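Local coordinates for Vlm2 (Streptomyces tsusimaensis, PDB 6ECB), which is the thioesterase domain of a nonribosomal peptide synthetase for the depsipeptide valinomycin and probably releases the finished chain by cyclisation, at residues P84-M89 / L220-D225; A255-N258 / E263-F266; G48-G53 / E206-R211; P24-V29 / S94-G99; E88-C93 / A117-T122. All coordinates share one frame; numbering follows the deposited sequence. Where two conformers were deposited one is given.

Contact 1 of 5, residues P84-M89 / L220-D225; sequences PSFEEM and LMYSRD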
# COMPACT_ATOMS: atom_id res chain seq x y z
N PRO A 84 14.63 6.49 1.85
CA PRO A 84 14.18 7.49 2.81
C PRO A 84 13.96 6.90 4.18
O PRO A 84 13.58 5.73 4.33
CB PRO A 84 12.86 7.99 2.23
CG PRO A 84 12.42 6.97 1.30
CD PRO A 84 13.57 6.10 0.90
N SER A 85 14.14 7.74 5.19
CA SER A 85 13.61 7.43 6.51
C SER A 85 12.08 7.39 6.42
O SER A 85 11.48 7.87 5.46
CB SER A 85 14.05 8.47 7.53
OG SER A 85 13.39 9.69 7.26
N PHE A 86 11.44 6.83 7.45
CA PHE A 86 9.98 6.84 7.47
C PHE A 86 9.44 8.26 7.36
O PHE A 86 8.53 8.53 6.57
CB PHE A 86 9.46 6.18 8.75
CG PHE A 86 7.96 6.19 8.87
CD1 PHE A 86 7.35 7.03 9.78
CD2 PHE A 86 7.16 5.37 8.09
CE1 PHE A 86 5.98 7.05 9.92
CE2 PHE A 86 5.76 5.39 8.23
CZ PHE A 86 5.18 6.25 9.15
N GLU A 87 10.02 9.19 8.14
CA GLU A 87 9.57 10.59 8.11
C GLU A 87 9.78 11.21 6.73
O GLU A 87 8.89 11.90 6.21
CB GLU A 87 10.29 11.41 9.19
N GLU A 88 10.93 10.94 6.11
CA GLU A 88 11.19 11.44 4.76
C GLU A 88 10.19 10.87 3.76
O GLU A 88 9.73 11.57 2.84
CB GLU A 88 12.62 11.09 4.34
CG GLU A 88 13.70 11.86 5.11
CD GLU A 88 15.10 11.35 4.90
OE1 GLU A 88 15.29 10.23 4.41
OE2 GLU A 88 16.04 12.09 5.21
N MET A 89 9.86 9.58 3.89
CA MET A 89 8.89 8.96 3.01
C MET A 89 7.52 9.60 3.15
O MET A 89 6.84 9.88 2.14
CB MET A 89 8.82 7.46 3.30
CG MET A 89 7.95 6.68 2.32
SD MET A 89 8.54 6.82 0.60
CE MET A 89 7.20 5.92 -0.17
N LEU A 220 11.57 -2.47 5.27
CA LEU A 220 11.28 -3.53 6.24
C LEU A 220 12.06 -3.36 7.53
O LEU A 220 11.69 -3.98 8.53
CB LEU A 220 11.58 -4.90 5.64
CG LEU A 220 10.56 -5.36 4.58
CD1 LEU A 220 10.99 -6.66 3.96
CD2 LEU A 220 9.15 -5.48 5.18
N MET A 221 13.14 -2.56 7.54
CA MET A 221 13.86 -2.28 8.77
C MET A 221 13.33 -1.07 9.52
O MET A 221 13.87 -0.76 10.58
CB MET A 221 15.36 -2.06 8.47
CG MET A 221 15.98 -3.16 7.72
SD MET A 221 17.77 -2.82 7.47
CE MET A 221 18.06 -3.83 6.04
N TYR A 222 12.29 -0.38 9.04
CA TYR A 222 11.69 0.70 9.82
C TYR A 222 11.28 0.18 11.20
O TYR A 222 10.81 -0.95 11.33
CB TYR A 222 10.48 1.28 9.13
CG TYR A 222 10.71 2.15 7.91
CD1 TYR A 222 11.97 2.68 7.62
CD2 TYR A 222 9.66 2.45 7.09
CE1 TYR A 222 12.14 3.49 6.48
CE2 TYR A 222 9.81 3.25 5.99
CZ TYR A 222 11.06 3.77 5.69
OH TYR A 222 11.13 4.56 4.55
N SER A 223 11.49 1.00 12.22
CA SER A 223 11.18 0.61 13.59
C SER A 223 9.67 0.67 13.85
O SER A 223 9.00 1.62 13.47
CB SER A 223 11.91 1.54 14.56
OG SER A 223 11.41 1.36 15.87
N ARG A 224 9.15 -0.36 14.52
CA ARG A 224 7.72 -0.35 14.87
C ARG A 224 7.37 0.89 15.69
O ARG A 224 6.29 1.47 15.52
CB ARG A 224 7.36 -1.62 15.65
N ASP A 225 8.29 1.35 16.52
CA ASP A 225 8.01 2.48 17.38
C ASP A 225 7.94 3.79 16.61
O ASP A 225 7.24 4.71 17.02
CB ASP A 225 9.06 2.59 18.49
CG ASP A 225 9.12 1.35 19.37
OD1 ASP A 225 8.06 0.72 19.60
OD2 ASP A 225 10.22 0.99 19.83

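Contact 2 of 5, residues A255-N258 / E263-F266; sequences AWEN and EVTF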
# COMPACT_ATOMS: atom_id res chain seq x y z
N ALA A 255 -7.18 -0.86 18.28
CA ALA A 255 -6.39 0.30 18.68
C ALA A 255 -6.43 1.43 17.65
O ALA A 255 -6.00 2.54 17.98
CB ALA A 255 -4.96 -0.14 19.00
N TRP A 256 -6.93 1.21 16.42
CA TRP A 256 -7.11 2.36 15.53
C TRP A 256 -7.97 3.42 16.18
O TRP A 256 -7.78 4.61 15.91
CB TRP A 256 -7.72 1.99 14.17
CG TRP A 256 -6.66 1.49 13.25
CD1 TRP A 256 -6.53 0.22 12.76
CD2 TRP A 256 -5.56 2.24 12.72
NE1 TRP A 256 -5.41 0.13 11.96
CE2 TRP A 256 -4.79 1.35 11.92
CE3 TRP A 256 -5.15 3.57 12.83
CZ2 TRP A 256 -3.63 1.75 11.28
CZ3 TRP A 256 -3.99 3.96 12.20
CH2 TRP A 256 -3.25 3.06 11.43
N GLU A 257 -8.87 3.03 17.08
CA GLU A 257 -9.71 4.01 17.76
C GLU A 257 -8.89 4.95 18.64
O GLU A 257 -9.30 6.10 18.87
CB GLU A 257 -10.79 3.28 18.56
CG GLU A 257 -11.79 4.22 19.18
CD GLU A 257 -13.15 3.59 19.48
OE1 GLU A 257 -13.33 2.36 19.24
OE2 GLU A 257 -14.04 4.34 19.95
N ASN A 258 -7.72 4.52 19.11
CA ASN A 258 -6.84 5.39 19.88
C ASN A 258 -6.49 6.64 19.09
O ASN A 258 -6.18 7.69 19.68
CB ASN A 258 -5.51 4.73 20.20
CG ASN A 258 -5.63 3.48 21.04
OD1 ASN A 258 -6.72 3.03 21.38
ND2 ASN A 258 -4.48 2.93 21.40
N GLU A 263 -14.90 9.59 13.70
CA GLU A 263 -15.49 8.27 13.51
C GLU A 263 -14.40 7.27 13.16
O GLU A 263 -13.39 7.62 12.54
CB GLU A 263 -16.54 8.29 12.39
N VAL A 264 -14.60 6.03 13.62
CA VAL A 264 -13.80 4.91 13.13
C VAL A 264 -14.74 3.75 12.88
O VAL A 264 -15.66 3.50 13.67
CB VAL A 264 -12.64 4.54 14.10
CG1 VAL A 264 -13.17 4.25 15.51
CG2 VAL A 264 -11.86 3.37 13.54
N THR A 265 -14.56 3.08 11.75
CA THR A 265 -15.45 2.01 11.35
C THR A 265 -14.61 0.80 11.00
O THR A 265 -13.60 0.94 10.30
CB THR A 265 -16.30 2.42 10.14
OG1 THR A 265 -17.12 3.54 10.48
CG2 THR A 265 -17.19 1.26 9.69
N PHE A 266 -15.01 -0.37 11.48
CA PHE A 266 -14.31 -1.61 11.17
C PHE A 266 -15.18 -2.46 10.26
O PHE A 266 -16.37 -2.65 10.54
CB PHE A 266 -13.96 -2.38 12.46
CG PHE A 266 -13.00 -1.65 13.34
CD1 PHE A 266 -13.44 -0.76 14.30
CD2 PHE A 266 -11.63 -1.82 13.17
CE1 PHE A 266 -12.53 -0.07 15.10
CE2 PHE A 266 -10.74 -1.14 13.96
CZ PHE A 266 -11.18 -0.25 14.92

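Contact 3 of 5, residues G48-G53 / E206-R211; sequences GGTVLG and EDYLDR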
# COMPACT_ATOMS: atom_id res chain seq x y z
N GLY A 48 8.93 -1.12 -0.11
CA GLY A 48 9.38 -1.24 -1.49
C GLY A 48 8.92 -0.10 -2.38
O GLY A 48 9.50 0.10 -3.47
N GLY A 49 7.89 0.63 -1.96
CA GLY A 49 7.57 1.90 -2.57
C GLY A 49 6.75 1.85 -3.84
O GLY A 49 6.57 2.90 -4.46
N THR A 50 6.28 0.68 -4.25
CA THR A 50 5.55 0.53 -5.49
C THR A 50 4.05 0.61 -5.25
O THR A 50 3.57 0.26 -4.18
CB THR A 50 5.89 -0.80 -6.17
OG1 THR A 50 5.26 -0.88 -7.44
CG2 THR A 50 5.44 -1.99 -5.34
N VAL A 51 3.34 1.05 -6.31
CA VAL A 51 1.88 1.06 -6.37
C VAL A 51 1.32 -0.24 -6.95
O VAL A 51 0.09 -0.44 -6.95
CB VAL A 51 1.38 2.23 -7.25
CG1 VAL A 51 2.00 3.54 -6.85
CG2 VAL A 51 1.67 1.97 -8.72
N LEU A 52 2.17 -1.13 -7.43
CA LEU A 52 1.65 -2.21 -8.26
C LEU A 52 0.74 -3.16 -7.50
O LEU A 52 -0.18 -3.73 -8.12
CB LEU A 52 2.81 -2.93 -8.91
CG LEU A 52 3.60 -3.97 -8.16
CD1 LEU A 52 2.92 -5.33 -8.24
CD2 LEU A 52 4.97 -4.01 -8.86
N GLY A 53 0.89 -3.29 -6.18
CA GLY A 53 0.03 -4.13 -5.37
C GLY A 53 -1.41 -3.66 -5.27
O GLY A 53 -2.26 -4.43 -4.82
N GLU A 206 13.63 -5.26 -15.33
CA GLU A 206 14.68 -5.82 -14.48
C GLU A 206 15.21 -4.77 -13.50
O GLU A 206 15.38 -5.05 -12.30
CB GLU A 206 15.82 -6.36 -15.35
CG GLU A 206 16.96 -6.96 -14.54
CD GLU A 206 18.14 -7.36 -15.41
OE1 GLU A 206 17.93 -7.55 -16.62
OE2 GLU A 206 19.26 -7.45 -14.87
N ASP A 207 15.43 -3.55 -13.99
CA ASP A 207 15.92 -2.47 -13.14
C ASP A 207 14.91 -2.08 -12.07
O ASP A 207 15.28 -1.84 -10.91
CB ASP A 207 16.26 -1.28 -14.03
CG ASP A 207 16.92 -0.18 -13.27
OD1 ASP A 207 18.06 -0.40 -12.80
OD2 ASP A 207 16.29 0.90 -13.14
N TYR A 208 13.63 -1.96 -12.44
CA TYR A 208 12.62 -1.61 -11.46
C TYR A 208 12.53 -2.66 -10.36
O TYR A 208 12.40 -2.34 -9.18
CB TYR A 208 11.26 -1.48 -12.16
CG TYR A 208 10.15 -0.97 -11.30
CD1 TYR A 208 9.83 0.38 -11.27
CD2 TYR A 208 9.40 -1.83 -10.51
CE1 TYR A 208 8.80 0.85 -10.49
CE2 TYR A 208 8.39 -1.37 -9.73
CZ TYR A 208 8.10 -0.03 -9.71
OH TYR A 208 7.09 0.41 -8.93
N LEU A 209 12.57 -3.93 -10.74
CA LEU A 209 12.48 -4.99 -9.75
C LEU A 209 13.64 -4.92 -8.76
O LEU A 209 13.46 -5.09 -7.55
CB LEU A 209 12.47 -6.35 -10.47
CG LEU A 209 12.46 -7.58 -9.57
CD1 LEU A 209 11.23 -7.60 -8.68
CD2 LEU A 209 12.52 -8.83 -10.44
N ASP A 210 14.85 -4.71 -9.28
CA ASP A 210 16.01 -4.56 -8.41
C ASP A 210 15.82 -3.40 -7.44
O ASP A 210 16.08 -3.52 -6.24
CB ASP A 210 17.26 -4.35 -9.27
CG ASP A 210 18.52 -4.34 -8.45
OD1 ASP A 210 18.86 -5.41 -7.90
OD2 ASP A 210 19.17 -3.27 -8.34
N ARG A 211 15.34 -2.27 -7.95
CA ARG A 211 15.19 -1.10 -7.09
C ARG A 211 14.10 -1.32 -6.06
O ARG A 211 14.23 -0.93 -4.90
CB ARG A 211 14.89 0.13 -7.94
CG ARG A 211 16.06 0.57 -8.81
CD ARG A 211 15.62 1.64 -9.81
NE ARG A 211 16.71 2.06 -10.69
CZ ARG A 211 17.41 3.19 -10.54
NH1 ARG A 211 17.14 4.03 -9.56
NH2 ARG A 211 18.40 3.47 -11.39

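Contact 4 of 5, residues P24-V29 / S94-G99; sequences PTAKLV and SDSAAG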
# COMPACT_ATOMS: atom_id res chain seq x y z
N PRO A 24 14.91 14.80 -5.62
CA PRO A 24 14.05 13.61 -5.73
C PRO A 24 12.62 13.92 -5.33
O PRO A 24 12.36 14.66 -4.38
CB PRO A 24 14.69 12.61 -4.77
CG PRO A 24 15.34 13.46 -3.74
CD PRO A 24 15.83 14.68 -4.47
N THR A 25 11.66 13.30 -6.03
CA THR A 25 10.27 13.41 -5.65
C THR A 25 9.57 12.08 -5.86
O THR A 25 9.97 11.28 -6.72
CB THR A 25 9.48 14.46 -6.47
OG1 THR A 25 9.62 14.17 -7.86
CG2 THR A 25 10.00 15.86 -6.17
N ALA A 26 8.53 11.87 -5.08
CA ALA A 26 7.61 10.78 -5.36
C ALA A 26 6.76 11.16 -6.56
O ALA A 26 6.69 12.32 -6.97
CB ALA A 26 6.75 10.49 -4.15
N LYS A 27 6.10 10.15 -7.12
CA LYS A 27 5.41 10.24 -8.40
C LYS A 27 3.98 9.80 -8.17
O LYS A 27 3.74 8.72 -7.63
CB LYS A 27 6.12 9.32 -9.40
CG LYS A 27 5.47 9.12 -10.74
CD LYS A 27 6.37 8.22 -11.62
CE LYS A 27 5.66 7.75 -12.88
NZ LYS A 27 6.57 7.03 -13.82
N LEU A 28 3.02 10.62 -8.59
CA LEU A 28 1.61 10.25 -8.52
C LEU A 28 1.24 9.46 -9.78
O LEU A 28 1.42 9.97 -10.89
CB LEU A 28 0.79 11.52 -8.39
CG LEU A 28 -0.61 11.43 -7.84
CD1 LEU A 28 -0.60 10.84 -6.45
CD2 LEU A 28 -1.22 12.82 -7.84
N VAL A 29 0.76 8.24 -9.61
CA VAL A 29 0.42 7.34 -10.72
C VAL A 29 -1.08 7.07 -10.72
O VAL A 29 -1.64 6.66 -9.71
CB VAL A 29 1.19 6.02 -10.61
CG1 VAL A 29 0.79 5.09 -11.75
CG2 VAL A 29 2.68 6.27 -10.63
N SER A 94 3.27 12.96 1.09
CA SER A 94 2.39 14.10 1.34
C SER A 94 2.50 15.11 0.21
O SER A 94 1.49 15.57 -0.34
CB SER A 94 2.75 14.77 2.67
OG SER A 94 2.64 13.88 3.76
N ASP A 95 3.73 15.47 -0.14
CA ASP A 95 3.94 16.42 -1.20
C ASP A 95 3.32 15.96 -2.50
O ASP A 95 2.75 16.76 -3.23
CB ASP A 95 5.43 16.65 -1.41
CG ASP A 95 6.06 17.48 -0.30
OD1 ASP A 95 5.35 18.07 0.55
OD2 ASP A 95 7.30 17.55 -0.29
N SER A 96 3.44 14.67 -2.82
CA SER A 96 2.86 14.15 -4.05
C SER A 96 1.33 14.08 -3.95
O SER A 96 0.62 14.44 -4.90
CB SER A 96 3.46 12.76 -4.33
OG SER A 96 2.92 12.15 -5.49
N ALA A 97 0.81 13.61 -2.83
CA ALA A 97 -0.64 13.48 -2.69
C ALA A 97 -1.32 14.84 -2.67
O ALA A 97 -2.47 14.98 -3.10
CB ALA A 97 -0.99 12.72 -1.42
N ALA A 98 -0.63 15.86 -2.18
CA ALA A 98 -1.23 17.19 -2.04
C ALA A 98 -1.71 17.75 -3.37
O ALA A 98 -2.63 18.56 -3.38
CB ALA A 98 -0.22 18.15 -1.40
N GLY A 99 -1.17 17.29 -4.49
CA GLY A 99 -1.65 17.75 -5.78
C GLY A 99 -3.11 17.43 -6.07
O GLY A 99 -3.75 18.15 -6.83
O HOH W 1 3.98 14.01 -7.51

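Contact 5 of 5, residues E88-C93 / A117-T122; sequences EMVQFC and AFYLAT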
# COMPACT_ATOMS: atom_id res chain seq x y z
N GLU A 88 10.93 10.94 6.11
CA GLU A 88 11.19 11.44 4.76
C GLU A 88 10.19 10.87 3.76
O GLU A 88 9.73 11.57 2.84
CB GLU A 88 12.62 11.09 4.34
CG GLU A 88 13.70 11.86 5.11
CD GLU A 88 15.10 11.35 4.90
OE1 GLU A 88 15.29 10.23 4.41
OE2 GLU A 88 16.04 12.09 5.21
N MET A 89 9.86 9.58 3.89
CA MET A 89 8.89 8.96 3.01
C MET A 89 7.52 9.60 3.15
O MET A 89 6.84 9.88 2.14
CB MET A 89 8.82 7.46 3.30
CG MET A 89 7.95 6.68 2.32
SD MET A 89 8.54 6.82 0.60
CE MET A 89 7.20 5.92 -0.17
N VAL A 90 7.10 9.88 4.39
CA VAL A 90 5.82 10.55 4.61
C VAL A 90 5.81 11.90 3.91
O VAL A 90 4.81 12.29 3.28
CB VAL A 90 5.54 10.70 6.11
CG1 VAL A 90 4.33 11.62 6.33
CG2 VAL A 90 5.30 9.33 6.74
N GLN A 91 6.92 12.63 4.03
CA GLN A 91 7.03 13.93 3.39
C GLN A 91 6.94 13.81 1.88
O GLN A 91 6.20 14.57 1.24
CB GLN A 91 8.34 14.59 3.83
CG GLN A 91 8.56 15.95 3.24
CD GLN A 91 7.59 16.97 3.82
OE1 GLN A 91 6.85 17.64 3.09
NE2 GLN A 91 7.60 17.09 5.14
N PHE A 92 7.69 12.87 1.29
CA PHE A 92 7.60 12.67 -0.16
C PHE A 92 6.16 12.40 -0.56
O PHE A 92 5.66 12.96 -1.55
CB PHE A 92 8.46 11.48 -0.61
CG PHE A 92 9.94 11.75 -0.68
CD1 PHE A 92 10.46 12.74 -1.50
CD2 PHE A 92 10.82 10.92 0.01
CE1 PHE A 92 11.84 12.93 -1.59
CE2 PHE A 92 12.19 11.11 -0.07
CZ PHE A 92 12.71 12.12 -0.87
N CYS A 93 5.48 11.52 0.18
CA CYS A 93 4.15 11.08 -0.20
C CYS A 93 3.12 12.18 0.02
O CYS A 93 2.18 12.33 -0.78
CB CYS A 93 3.77 9.83 0.57
SG CYS A 93 4.70 8.37 0.07
N ALA A 117 0.06 6.25 5.15
CA ALA A 117 -1.18 6.96 4.85
C ALA A 117 -1.69 7.72 6.06
O ALA A 117 -2.16 8.86 5.94
CB ALA A 117 -2.23 5.96 4.36
N PHE A 118 -1.62 7.11 7.25
CA PHE A 118 -2.05 7.83 8.46
C PHE A 118 -1.24 9.10 8.64
O PHE A 118 -1.78 10.20 8.83
CB PHE A 118 -1.90 6.92 9.69
CG PHE A 118 -2.30 7.61 10.98
CD1 PHE A 118 -1.39 8.40 11.68
CD2 PHE A 118 -3.60 7.53 11.46
CE1 PHE A 118 -1.78 9.08 12.84
CE2 PHE A 118 -3.99 8.20 12.61
CZ PHE A 118 -3.09 8.97 13.29
N TYR A 119 0.09 8.98 8.56
CA TYR A 119 0.94 10.14 8.79
C TYR A 119 0.84 11.15 7.65
O TYR A 119 0.89 12.37 7.90
CB TYR A 119 2.38 9.68 8.98
CG TYR A 119 2.74 9.35 10.41
CD1 TYR A 119 2.54 8.08 10.92
CD2 TYR A 119 3.36 10.29 11.21
CE1 TYR A 119 2.88 7.78 12.21
CE2 TYR A 119 3.72 9.98 12.51
CZ TYR A 119 3.46 8.72 13.00
OH TYR A 119 3.83 8.41 14.31
N LEU A 120 0.67 10.66 6.42
CA LEU A 120 0.42 11.52 5.25
C LEU A 120 -0.83 12.37 5.48
O LEU A 120 -0.82 13.61 5.30
CB LEU A 120 0.22 10.61 4.02
CG LEU A 120 0.25 11.11 2.62
CD1 LEU A 120 0.29 9.86 1.73
CD2 LEU A 120 -0.95 11.96 2.40
N ALA A 121 -1.90 11.73 5.91
CA ALA A 121 -3.13 12.46 6.21
C ALA A 121 -2.90 13.51 7.29
O ALA A 121 -3.42 14.63 7.18
CB ALA A 121 -4.23 11.49 6.61
N THR A 122 -2.15 13.18 8.35
CA THR A 122 -1.94 14.18 9.39
C THR A 122 -1.15 15.36 8.83
O THR A 122 -1.45 16.51 9.16
CB THR A 122 -1.23 13.62 10.64
OG1 THR A 122 0.16 13.43 10.38
CG2 THR A 122 -1.83 12.35 11.10

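Contact 1 of 5, residues P84-M89 / L220-D225
Tyr-222 keeps its CG beside its own backbone N (chi1 -73°), while Phe-86 sends its CG anti to the backbone N (chi1 178°), and these two torsions set the tyrosine ring against the first turn of helix 86-97 with the phenylalanine ring standing across it. Helix 86-97 of this alpha/beta-hydrolase fold starts with a capping box: Glu-88 N donates to Ser-85 OG at 3.0 Å, and Ser-85 N donates in turn to Glu-88 OE1 at 2.9 Å, meeting that oxygen from above the carboxylate plane. One face of Tyr-222 takes the CB of Phe-86, 4.0 Å from the ring centroid and close to the normal, a CH-pi contact. The two rings themselves form an offset edge-to-face pair, planes at 78°, the edge of Phe-86 turned to the face of Tyr-222. At the far end of the tyrosine, OH donates to Pro-84 O at 2.7 Å. That oxygen lies in the plane of the ring, at its edge, but the hydroxyl sits above the carbonyl plane. Pro-84 O is shared with His-218 and the hydroxyl with Gln-219, both near the end of helix 206-220, so the bond ties the residue just before the N-cap of helix 86-97 to the link between helices 206-220 and 224-227. Met-89 CB also approaches the hydroxyl, 3.9 Å from Tyr-222 OH.

Contact 2 of 5, residues A255-N258 / E263-F266
Glu-257, in a 3-10 turn held by a bond from Asn-258 N to Ala-255 O at 2.9 Å, brings its CA to within 6.2 Å of the CA of Val-264, which begins strand 264-268, one of the two outermost of the sheet. From this pairing the closest side-chain approaches are between carbons. The extended chain of Glu-257 passes at about a right angle across Val-264, and its CG lies 3.9 Å from Val-264 CG1; CB and CD of the glutamate are almost as near, so the methyl rests along the side chain from CB to the carboxylate carbon. The other branch, Val-264 CG2, sits 4.4 Å from Trp-256 CB. Phe-266 brings its ring end to the same carbon, CZ to Trp-256 CB at 4.2 Å. Trp-256 thus offers its CB to both strand residues while its indole runs on inward, where NE1 is hydrogen-bonded to Thr-139 O and the side chain packs on Val-239 and Pro-141. Only four residues separate the two segments, and the strand itself is bonded through its backbone to strand 237-241. The arrangement is a 3-10 segment packing on the edge strand it leads into, the last parallel strand of an alpha/beta-hydrolase sheet.

Contact 3 of 5, residues G48-G53 / E206-R211
The ring of Tyr-208 meets Thr-50 OG1 at its edge, in the ring plane, whereas Leu-52 CD2 comes in obliquely, 4.4 Å from Tyr-208 CE2; Phe-203 adds an edge-to-face ring pair from outside the two segments. The tie between the segments is one hydrogen bond, Thr-50 OG1 donating to Tyr-208 OH at 2.7 Å, with the side chains crossing at about a right angle. Two torsions make it possible: both Thr-50 OG1 (chi1 -175°) and Tyr-208 CG (chi1 -173°) stand anti to their backbone N, which directs the threonine hydroxyl and the tyrosine ring toward one another. OG1 also accepts from Leu-52 N at 3.1 Å, an ST turn in the loop after strand 40-44. On the helix, Arg-211 NE bridges to Asp-207 OD2 at 2.7 Å, reaching the syn side of the carboxylate but somewhat out of its plane, and Arg-211 NH1 is hydrogen-bonded to the carbonyls of Gly-74 and Glu-79. Tyr-208 OH is also hydrogen-bonded to Glu-71 OE2, and the other oxygen of that carboxylate is bonded to Val-51 N. All three side chains at the junction are buried. The chemistry therefore implies a run of hydrogen bonds from threonine through tyrosine to glutamate, in which the buried hydroxyls are satisfied and the acid, probably ionised, is held by donors from both segments.

Contact 4 of 5, residues P24-V29 / S94-G99
Ala-26 and Ser-96 are the nearest backbone pair, their CA atoms 6.0 Å apart, where an extended run entering strand 27-30 passes residues 94-97 of helix 86-97. Within the second segment Ala-98 N is bonded to Ser-94 O at 2.8 Å. Ala-26 and Leu-28 point their side chains at the helix and Lys-27, between them, points away, the alternation expected of a strand. Ser-96 faces them: its CB lies 4.0 Å from Ala-26 CB, a carbon-to-carbon contact, and its OG, anti to the backbone N (chi1 178°), reaches out over the strand. Ser-96 OG comes to 3.7 Å from Leu-28 CB and close to Leu-28 N, but at an angle too poor for a hydrogen bond. A water does the bridging instead, donating to Ala-26 O at 3.2 Å and hydrogen-bonded to Ser-96 OG at 2.9 Å. Leu-28 runs on alongside Ser-96, CD2 lying 3.8 Å from the carbonyl oxygen of Ser-96. The contact lies at the surface, and a water links its polar atoms. In the fold, strand 27-30 is an outermost strand and runs antiparallel to strand 67-71, to which Lys-27 and Val-29 are joined by backbone bonds. Val-70 of that strand touches Ala-26, Leu-28 and Ser-96 alike, while Ser-94 and Ala-97 lean the other way, on Leu-120 of helix 112-126, so helix 86-97 lies between the sheet margin and its neighbouring helix.

Contact 5 of 5, residues E88-C93 / A117-T122
Tyr-119 O accepts from Thr-122 OG1 at 2.8 Å, the hydroxyl lying 21° off the carbonyl plane, a bond within helix 112-126 that binds the threonine back onto the turn where Tyr-119 and Leu-120 meet Val-90. The side-chain contacts across the interface are apolar. Helices 88-93 and 117-122 cross at -60° with their axes 9.0 Å apart at closest, and Val-90 and Leu-120 carry most of the contact. Val-90 CG2 sits 3.7 Å from Tyr-119 CB, and Val-90 CG1, anti to the backbone N, reaches the backbone at 3.8 Å from Leu-120 N. One turn later along the first helix, Cys-93 CB meets Leu-120 CD1 at 3.7 Å. Leu-120 carries its CG anti to the backbone N (chi1 -166°), which swings the branched end toward helix 86-97 beyond where its CB alone would lead. Val-90 and Leu-120 have the closest CA atoms of the pair, 5.5 Å apart, near enough for one valine methyl, CG1, to rest on the peptide between Tyr-119 and Leu-120. Tyr-119 gives the contact its CB and leads its ring away, to an edge-to-face pairing with Phe-86 and a hydrogen bond from OH to Leu-228 O. Leu-120 also packs on Ile-107 of strand 105-110. The chemistry implies an apolar junction between two helices of the alpha/beta-hydrolase fold, with helix 112-126 following the probable nucleophile elbow and the tyrosine hydroxyl anchored elsewhere.

Helix 86-97 runs through three of the contacts: contact 1 at its capped start, contact 5 along its middle and contact 4 toward its C-terminal part. Contacts 1, 3 and 5 are buried, contact 2 partly so, and contact 4 lies at the surface. Chemistry follows place: contacts 1 and 3 each use a tyrosine hydroxyl to tie a loop or helix start to the region of helix 206-220, contacts 2 and 5 rest on apolar packing, and contact 4 is bridged by a water. Contacts 2 and 4 sit at opposite outermost strands of one sheet, their centres about 27 Å apart. Contact 2 joins the interior through Trp-256, which packs on Phe-118 of contact 5.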